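Local coordinates for protein TssK (Serratia sp. FS14, PDB 5Y0E) that probably serves as a trimeric baseplate component of the bacterial type VI secretion system, at residues A[187-192]-A[290-295]; A[261-266]-A[296-301]. All coordinates share one frame; numbering follows the deposited sequence.

Interaction 1 of 2, residues A[187-192]-A[290-295]; sequences IPPMLN and DHDNLA
Ile187 lies against the first turn of helix 294-309, and its two branches divide the apolar work. CG2 packs on Leu294 CB at 3.9 Å, while CD1 reaches the next residue, 3.7 Å from Ala295 N and close to the Ala295 methyl. With CG1 beside the backbone N (chi1 -62°) and CG2 anti to it, one branch serves each residue. The Leu294 side chain crosses that of Ile187 at about a right angle and carries its CD1 to 3.8 Å from Pro188 O, with Met190 CB a looser neighbour. Pro189 sits over the preceding turn, its CB 3.6 Å from Asp292 OD1; that oxygen takes its hydrogen bond from Trp43 NE1, and the proline packs beside it.

The polar link is made by a water. Water 1 accepts from both Ile187 N (2.8 Å) and Ala295 N (2.9 Å), so one molecule bridges the loop to an early amide of the helix. His291 makes a close edge contact, its CE1 3.2 Å from Met190 O, while the two ring nitrogens are hydrogen-bonded to Tyr289 OH and Trp43 O. Within 290-295, Asp290 OD1 accepts from Asp292 N in an Asx turn, and the type I turn delivers Asn293 as N-cap, bonded to Leu296 N.

The loop 187-192 is thus wedged among several elements: its backbone bonds to Phe45 of strand 44-50, Ile187 and Met190 pack on helix 197-222, and Pro259 at the start of helix 259-273 touches both Met190 and Leu294.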
ATOM      1  N   ILE A 187     -14.292  -2.817 -16.821  1.00 44.79           N
ATOM      2  CA  ILE A 187     -13.237  -1.864 -16.525  1.00 43.02           C
ATOM      3  C   ILE A 187     -12.093  -2.113 -17.493  1.00 43.45           C
ATOM      4  O   ILE A 187     -11.552  -3.215 -17.536  1.00 42.79           O
ATOM      5  CB  ILE A 187     -12.744  -1.979 -15.076  1.00 43.27           C
ATOM      6  CG1 ILE A 187     -13.878  -1.665 -14.119  1.00 41.15           C
ATOM      7  CG2 ILE A 187     -11.582  -1.057 -14.853  1.00 43.37           C
ATOM      8  CD1 ILE A 187     -13.655  -2.185 -12.747  1.00 39.87           C
ATOM      9  N   PRO A 188     -11.683  -1.127 -18.267  1.00 40.32           N
ATOM     10  CA  PRO A 188     -10.536  -1.300 -19.155  1.00 39.31           C
ATOM     11  C   PRO A 188      -9.264  -1.534 -18.364  1.00 44.20           C
ATOM     12  O   PRO A 188      -9.186  -1.192 -17.178  1.00 44.99           O
ATOM     13  CB  PRO A 188     -10.475   0.031 -19.911  1.00 36.64           C
ATOM     14  CG  PRO A 188     -11.784   0.663 -19.694  1.00 39.24           C
ATOM     15  CD  PRO A 188     -12.292   0.199 -18.380  1.00 38.79           C
ATOM     16  N   PRO A 189      -8.247  -2.133 -18.970  1.00 43.36           N
ATOM     17  CA  PRO A 189      -6.930  -2.147 -18.329  1.00 39.89           C
ATOM     18  C   PRO A 189      -6.476  -0.719 -18.092  1.00 40.25           C
ATOM     19  O   PRO A 189      -6.397   0.082 -19.014  1.00 42.59           O
ATOM     20  CB  PRO A 189      -6.055  -2.874 -19.347  1.00 39.67           C
ATOM     21  CG  PRO A 189      -6.759  -2.699 -20.636  1.00 38.76           C
ATOM     22  CD  PRO A 189      -8.207  -2.745 -20.300  1.00 39.83           C
ATOM     23  N   MET A 190      -6.237  -0.392 -16.834  1.00 39.12           N
ATOM     24  CA  MET A 190      -6.062   0.979 -16.397  1.00 40.52           C
ATOM     25  C   MET A 190      -4.687   1.155 -15.791  1.00 41.56           C
ATOM     26  O   MET A 190      -4.225   0.305 -15.034  1.00 40.86           O
ATOM     27  CB  MET A 190      -7.105   1.374 -15.372  1.00 41.61           C
ATOM     28  CG  MET A 190      -8.501   1.519 -15.920  1.00 41.33           C
ATOM     29  SD  MET A 190      -8.592   2.580 -17.333  1.00 46.34           S
ATOM     30  CE  MET A 190      -8.370   4.142 -16.547  1.00 36.07           C
ATOM     31  N   LEU A 191      -4.024   2.249 -16.135  1.00 37.71           N
ATOM     32  CA  LEU A 191      -2.768   2.563 -15.477  1.00 38.93           C
ATOM     33  C   LEU A 191      -2.946   3.481 -14.291  1.00 39.36           C
ATOM     34  O   LEU A 191      -2.077   3.519 -13.433  1.00 40.56           O
ATOM     35  CB  LEU A 191      -1.775   3.185 -16.459  1.00 37.74           C
ATOM     36  CG  LEU A 191      -1.240   2.122 -17.398  1.00 39.71           C
ATOM     37  CD1 LEU A 191      -0.308   2.700 -18.405  1.00 40.33           C
ATOM     38  CD2 LEU A 191      -0.572   1.024 -16.632  1.00 41.38           C
ATOM     39  N   ASN A 192      -4.051   4.195 -14.200  1.00 37.73           N
ATOM     40  CA  ASN A 192      -4.338   5.002 -13.035  1.00 34.93           C
ATOM     41  C   ASN A 192      -5.764   4.731 -12.593  1.00 37.31           C
ATOM     42  O   ASN A 192      -6.700   4.927 -13.363  1.00 37.49           O
ATOM     43  CB  ASN A 192      -4.137   6.473 -13.350  1.00 37.33           C
ATOM     44  CG  ASN A 192      -4.321   7.349 -12.150  1.00 40.08           C
ATOM     45  OD1 ASN A 192      -4.333   6.888 -11.038  1.00 40.76           O
ATOM     46  ND2 ASN A 192      -4.481   8.622 -12.381  1.00 41.16           N
ATOM     47  N   ASP A 290      -5.903  -9.636 -12.219  1.00 38.55           N
ATOM     48  CA  ASP A 290      -5.909  -9.802 -13.663  1.00 39.83           C
ATOM     49  C   ASP A 290      -5.998  -8.404 -14.240  1.00 41.05           C
ATOM     50  O   ASP A 290      -7.048  -7.759 -14.159  1.00 46.10           O
ATOM     51  CB  ASP A 290      -7.072 -10.681 -14.133  1.00 39.72           C
ATOM     52  CG  ASP A 290      -7.011 -11.009 -15.611  1.00 41.37           C
ATOM     53  OD1 ASP A 290      -6.345 -10.315 -16.374  1.00 45.19           O
ATOM     54  OD2 ASP A 290      -7.658 -11.967 -16.034  1.00 45.59           O
ATOM     55  N   HIS A 291      -4.895  -7.939 -14.821  1.00 40.77           N
ATOM     56  CA  HIS A 291      -4.872  -6.572 -15.317  1.00 41.26           C
ATOM     57  C   HIS A 291      -5.917  -6.353 -16.402  1.00 42.80           C
ATOM     58  O   HIS A 291      -6.465  -5.260 -16.521  1.00 42.27           O
ATOM     59  CB  HIS A 291      -3.471  -6.225 -15.824  1.00 38.42           C
ATOM     60  CG  HIS A 291      -3.248  -4.759 -16.023  1.00 41.38           C
ATOM     61  ND1 HIS A 291      -3.333  -3.849 -14.996  1.00 41.03           N
ATOM     62  CD2 HIS A 291      -2.963  -4.044 -17.134  1.00 43.09           C
ATOM     63  CE1 HIS A 291      -3.109  -2.639 -15.465  1.00 42.03           C
ATOM     64  NE2 HIS A 291      -2.881  -2.730 -16.759  1.00 42.77           N
ATOM     65  N   ASP A 292      -6.228  -7.379 -17.184  1.00 42.82           N
ATOM     66  CA  ASP A 292      -7.159  -7.232 -18.289  1.00 41.75           C
ATOM     67  C   ASP A 292      -8.563  -7.714 -17.951  1.00 43.55           C
ATOM     68  O   ASP A 292      -9.364  -7.922 -18.855  1.00 49.92           O
ATOM     69  CB  ASP A 292      -6.625  -7.945 -19.529  1.00 40.92           C
ATOM     70  CG  ASP A 292      -5.350  -7.307 -20.062  1.00 44.82           C
ATOM     71  OD1 ASP A 292      -5.428  -6.196 -20.611  1.00 45.54           O
ATOM     72  OD2 ASP A 292      -4.267  -7.909 -19.932  1.00 44.06           O
ATOM     73  N   ASN A 293      -8.885  -7.878 -16.671  1.00 44.45           N
ATOM     74  CA  ASN A 293     -10.258  -8.111 -16.262  1.00 42.16           C
ATOM     75  C   ASN A 293     -10.479  -7.607 -14.844  1.00 41.05           C
ATOM     76  O   ASN A 293     -10.733  -8.387 -13.924  1.00 39.14           O
ATOM     77  CB  ASN A 293     -10.606  -9.593 -16.367  1.00 44.73           C
ATOM     78  CG  ASN A 293     -12.104  -9.849 -16.306  1.00 47.80           C
ATOM     79  OD1 ASN A 293     -12.893  -9.021 -15.847  1.00 46.42           O
ATOM     80  ND2 ASN A 293     -12.495 -11.003 -16.780  1.00 49.46           N
ATOM     81  N   LEU A 294     -10.404  -6.296 -14.673  1.00 41.25           N
ATOM     82  CA  LEU A 294     -10.394  -5.735 -13.337  1.00 39.66           C
ATOM     83  C   LEU A 294     -11.747  -5.824 -12.672  1.00 40.27           C
ATOM     84  O   LEU A 294     -11.810  -6.014 -11.457  1.00 41.28           O
ATOM     85  CB  LEU A 294      -9.902  -4.291 -13.379  1.00 40.92           C
ATOM     86  CG  LEU A 294      -8.406  -4.146 -13.712  1.00 42.80           C
ATOM     87  CD1 LEU A 294      -8.015  -2.705 -13.929  1.00 41.81           C
ATOM     88  CD2 LEU A 294      -7.531  -4.756 -12.655  1.00 36.80           C
ATOM     89  N   ALA A 295     -12.829  -5.714 -13.446  1.00 42.55           N
ATOM     90  CA  ALA A 295     -14.168  -5.867 -12.883  1.00 41.34           C
ATOM     91  C   ALA A 295     -14.355  -7.230 -12.229  1.00 38.83           C
ATOM     92  O   ALA A 295     -14.912  -7.333 -11.133  1.00 38.14           O
ATOM     93  CB  ALA A 295     -15.216  -5.651 -13.961  1.00 40.56           C
TER
HETATM   94  O   HOH W   1     -12.986  -5.210 -16.310  1.00 44.55           O

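Interaction 2 of 2, residues A[261-266]-A[296-301]; sequences RLFADW and LCFGKL
Two neighbouring helices of the helical region, 259-273 and 294-309, run in roughly the same direction here, their short segments inclined by 28° and 10.9 Å apart at closest approach; an aromatic cluster of Phe263, Trp266 and Phe298 lies between them. Phe263 and Phe298 form a T-shaped pair: the edge of Phe263, led by CD2, points at the face of Phe298, with centroids 5.3 Å apart and planes at 83°. CD2 stands nearer the rim than the middle of that face, and Phe263 CB adds to the contact by touching Phe298 CZ.

Leu301 closes over a face of Phe263 in a CH-pi contact, its CD2 3.7 Å from the ring centroid and nearly above it. The same methyl also meets Trp266 CB, so it touches two residues about one helical turn apart. At the edge of the Phe263 ring, CE2 lies 3.6 Å from Cys297 O. Cys297 SG, with chi1 at 65°, comes obliquely to the same ring as a sulfur-aromatic contact, 3.7 Å from Phe263 CE2.

Trp266 CE3 comes to the edge of Phe298, 3.9 Å from Phe298 CE1, the two rings meeting obliquely. Leu262 CD2 approaches the same carbon from the preceding turn, at 4.0 Å, and Leu262 CD1 lies over one face of the indole. Helix 197-222 packs against Trp266 and Leu262, and Tyr289 adds another edge-to-face partner for Phe263.

The contact is therefore essentially hydrophobic and buried, joining the helices through ring edges, methyl groups and a sulfur, so the fit probably depends on the shapes and relative turns of the rings.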
ATOM      1  N   ARG A 261      -1.392  -2.163  -7.388  1.00 33.44           N
ATOM      2  CA  ARG A 261      -0.983  -1.827  -6.049  1.00 33.24           C
ATOM      3  C   ARG A 261      -2.184  -1.803  -5.121  1.00 34.65           C
ATOM      4  O   ARG A 261      -2.135  -2.327  -4.006  1.00 35.61           O
ATOM      5  CB  ARG A 261      -0.245  -0.494  -6.092  1.00 34.88           C
ATOM      6  CG  ARG A 261       0.303  -0.031  -4.798  1.00 41.02           C
ATOM      7  CD  ARG A 261       0.834   1.363  -4.932  1.00 44.48           C
ATOM      8  NE  ARG A 261       1.330   1.851  -3.661  1.00 44.62           N
ATOM      9  CZ  ARG A 261       1.490   3.124  -3.373  1.00 44.40           C
ATOM     10  NH1 ARG A 261       1.205   4.031  -4.271  1.00 45.49           N
ATOM     11  NH2 ARG A 261       1.922   3.480  -2.186  1.00 46.07           N
ATOM     12  N   LEU A 262      -3.283  -1.242  -5.583  1.00 33.88           N
ATOM     13  CA  LEU A 262      -4.478  -1.208  -4.762  1.00 32.72           C
ATOM     14  C   LEU A 262      -5.014  -2.606  -4.495  1.00 38.31           C
ATOM     15  O   LEU A 262      -5.503  -2.893  -3.399  1.00 36.55           O
ATOM     16  CB  LEU A 262      -5.521  -0.362  -5.450  1.00 32.96           C
ATOM     17  CG  LEU A 262      -6.811  -0.180  -4.688  1.00 32.88           C
ATOM     18  CD1 LEU A 262      -6.641   0.715  -3.491  1.00 28.63           C
ATOM     19  CD2 LEU A 262      -7.777   0.398  -5.647  1.00 30.64           C
ATOM     20  N   PHE A 263      -4.932  -3.481  -5.487  1.00 32.01           N
ATOM     21  CA  PHE A 263      -5.464  -4.816  -5.341  1.00 33.65           C
ATOM     22  C   PHE A 263      -4.698  -5.582  -4.282  1.00 36.72           C
ATOM     23  O   PHE A 263      -5.291  -6.222  -3.409  1.00 38.55           O
ATOM     24  CB  PHE A 263      -5.404  -5.522  -6.687  1.00 32.71           C
ATOM     25  CG  PHE A 263      -6.044  -6.855  -6.700  1.00 33.72           C
ATOM     26  CD1 PHE A 263      -5.355  -7.973  -6.270  1.00 35.29           C
ATOM     27  CD2 PHE A 263      -7.336  -7.009  -7.175  1.00 36.42           C
ATOM     28  CE1 PHE A 263      -5.950  -9.219  -6.285  1.00 37.21           C
ATOM     29  CE2 PHE A 263      -7.931  -8.252  -7.205  1.00 35.59           C
ATOM     30  CZ  PHE A 263      -7.241  -9.351  -6.757  1.00 36.47           C
ATOM     31  N   ALA A 264      -3.370  -5.526  -4.351  1.00 36.94           N
ATOM     32  CA  ALA A 264      -2.548  -6.248  -3.395  1.00 33.98           C
ATOM     33  C   ALA A 264      -2.860  -5.839  -1.964  1.00 34.53           C
ATOM     34  O   ALA A 264      -2.846  -6.669  -1.060  1.00 38.12           O
ATOM     35  CB  ALA A 264      -1.082  -6.014  -3.711  1.00 35.70           C
ATOM     36  N   ASP A 265      -3.153  -4.572  -1.736  1.00 33.61           N
ATOM     37  CA  ASP A 265      -3.526  -4.181  -0.391  1.00 34.99           C
ATOM     38  C   ASP A 265      -4.878  -4.768  -0.002  1.00 36.12           C
ATOM     39  O   ASP A 265      -5.051  -5.253   1.112  1.00 36.81           O
ATOM     40  CB  ASP A 265      -3.540  -2.657  -0.267  1.00 33.34           C
ATOM     41  CG  ASP A 265      -2.158  -2.051  -0.139  1.00 45.93           C
ATOM     42  OD1 ASP A 265      -1.154  -2.770  -0.010  1.00 40.93           O
ATOM     43  OD2 ASP A 265      -2.069  -0.821  -0.152  1.00 42.39           O
ATOM     44  N   TRP A 266      -5.848  -4.728  -0.905  1.00 33.36           N
ATOM     45  CA  TRP A 266      -7.192  -5.146  -0.562  1.00 31.06           C
ATOM     46  C   TRP A 266      -7.285  -6.662  -0.413  1.00 33.30           C
ATOM     47  O   TRP A 266      -8.033  -7.157   0.427  1.00 33.59           O
ATOM     48  CB  TRP A 266      -8.157  -4.611  -1.616  1.00 32.18           C
ATOM     49  CG  TRP A 266      -8.368  -3.149  -1.495  1.00 31.43           C
ATOM     50  CD1 TRP A 266      -7.707  -2.315  -0.685  1.00 29.76           C
ATOM     51  CD2 TRP A 266      -9.332  -2.354  -2.181  1.00 29.45           C
ATOM     52  NE1 TRP A 266      -8.184  -1.053  -0.813  1.00 35.01           N
ATOM     53  CE2 TRP A 266      -9.185  -1.052  -1.730  1.00 29.21           C
ATOM     54  CE3 TRP A 266     -10.316  -2.625  -3.112  1.00 32.63           C
ATOM     55  CZ2 TRP A 266      -9.980  -0.015  -2.180  1.00 33.57           C
ATOM     56  CZ3 TRP A 266     -11.088  -1.584  -3.575  1.00 32.55           C
ATOM     57  CH2 TRP A 266     -10.920  -0.302  -3.107  1.00 30.03           C
ATOM     58  N   LEU A 296     -13.884  -8.283 -12.874  1.00 37.54           N
ATOM     59  CA  LEU A 296     -13.993  -9.605 -12.286  1.00 38.99           C
ATOM     60  C   LEU A 296     -13.225  -9.699 -10.980  1.00 40.38           C
ATOM     61  O   LEU A 296     -13.800 -10.009  -9.934  1.00 44.83           O
ATOM     62  CB  LEU A 296     -13.491 -10.658 -13.257  1.00 38.77           C
ATOM     63  CG  LEU A 296     -13.536 -12.033 -12.612  1.00 40.70           C
ATOM     64  CD1 LEU A 296     -14.959 -12.525 -12.545  1.00 38.97           C
ATOM     65  CD2 LEU A 296     -12.661 -13.016 -13.332  1.00 41.20           C
ATOM     66  N   CYS A 297     -11.913  -9.445 -11.024  1.00 41.26           N
ATOM     67  CA  CYS A 297     -11.080  -9.712  -9.860  1.00 40.59           C
ATOM     68  C   CYS A 297     -11.346  -8.711  -8.750  1.00 38.47           C
ATOM     69  O   CYS A 297     -11.388  -9.089  -7.582  1.00 39.29           O
ATOM     70  CB  CYS A 297      -9.590  -9.751 -10.234  1.00 39.15           C
ATOM     71  SG  CYS A 297      -8.780  -8.260 -10.831  1.00 41.15           S
ATOM     72  N   PHE A 298     -11.574  -7.446  -9.080  1.00 35.35           N
ATOM     73  CA  PHE A 298     -11.995  -6.532  -8.029  1.00 36.44           C
ATOM     74  C   PHE A 298     -13.386  -6.874  -7.535  1.00 38.75           C
ATOM     75  O   PHE A 298     -13.691  -6.699  -6.350  1.00 39.56           O
ATOM     76  CB  PHE A 298     -11.953  -5.080  -8.504  1.00 36.65           C
ATOM     77  CG  PHE A 298     -10.647  -4.402  -8.241  1.00 37.17           C
ATOM     78  CD1 PHE A 298     -10.422  -3.749  -7.046  1.00 35.23           C
ATOM     79  CD2 PHE A 298      -9.643  -4.438  -9.179  1.00 35.74           C
ATOM     80  CE1 PHE A 298      -9.211  -3.147  -6.792  1.00 35.22           C
ATOM     81  CE2 PHE A 298      -8.438  -3.842  -8.939  1.00 36.35           C
ATOM     82  CZ  PHE A 298      -8.209  -3.193  -7.747  1.00 36.40           C
ATOM     83  N   GLY A 299     -14.238  -7.358  -8.429  1.00 39.04           N
ATOM     84  CA  GLY A 299     -15.576  -7.719  -8.020  1.00 40.93           C
ATOM     85  C   GLY A 299     -15.567  -8.750  -6.921  1.00 37.16           C
ATOM     86  O   GLY A 299     -16.284  -8.624  -5.941  1.00 40.36           O
ATOM     87  N   LYS A 300     -14.720  -9.752  -7.048  1.00 36.45           N
ATOM     88  CA  LYS A 300     -14.654 -10.763  -6.015  1.00 38.17           C
ATOM     89  C   LYS A 300     -14.116 -10.185  -4.728  1.00 37.68           C
ATOM     90  O   LYS A 300     -14.584 -10.535  -3.648  1.00 40.58           O
ATOM     91  CB  LYS A 300     -13.791 -11.927  -6.484  1.00 39.60           C
ATOM     92  CG  LYS A 300     -14.084 -12.310  -7.876  1.00 43.25           C
ATOM     93  CD  LYS A 300     -14.112 -13.798  -8.077  1.00 50.74           C
ATOM     94  CE  LYS A 300     -12.732 -14.386  -8.125  1.00 54.66           C
ATOM     95  NZ  LYS A 300     -12.718 -15.560  -9.044  1.00 65.03           N
ATOM     96  N   LEU A 301     -13.144  -9.288  -4.827  1.00 41.50           N
ATOM     97  CA  LEU A 301     -12.548  -8.703  -3.637  1.00 36.08           C
ATOM     98  C   LEU A 301     -13.538  -7.803  -2.911  1.00 35.39           C
ATOM     99  O   LEU A 301     -13.669  -7.874  -1.686  1.00 37.09           O
ATOM    100  CB  LEU A 301     -11.286  -7.939  -4.037  1.00 35.47           C
ATOM    101  CG  LEU A 301     -10.045  -7.970  -3.151  1.00 33.82           C
ATOM    102  CD1 LEU A 301      -9.757  -9.397  -2.763  1.00 35.32           C
ATOM    103  CD2 LEU A 301      -8.855  -7.390  -3.887  1.00 32.74           C
TER

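Overall arrangement
Interactions 1 and 2 occupy consecutive stretches of helix 294-309 and its lead-in, with centres 10 Å apart, and they touch where Asp290 packs on Cys297 SG. Along the chain their segments alternate: the loop 187-192, then 261-266, then 290-295 and 296-301, so the two contacts cross. Interaction 1 alone fastens the start of the helix to the loop that follows strand 180-182, at the passage from the mixed sheet into the helices; interaction 2 continues the packing within the helices, binding the next turns to helix 259-273. Both lie beside surfaces where Leu191 and Arg261 meet the second subunit and Ala264 the third.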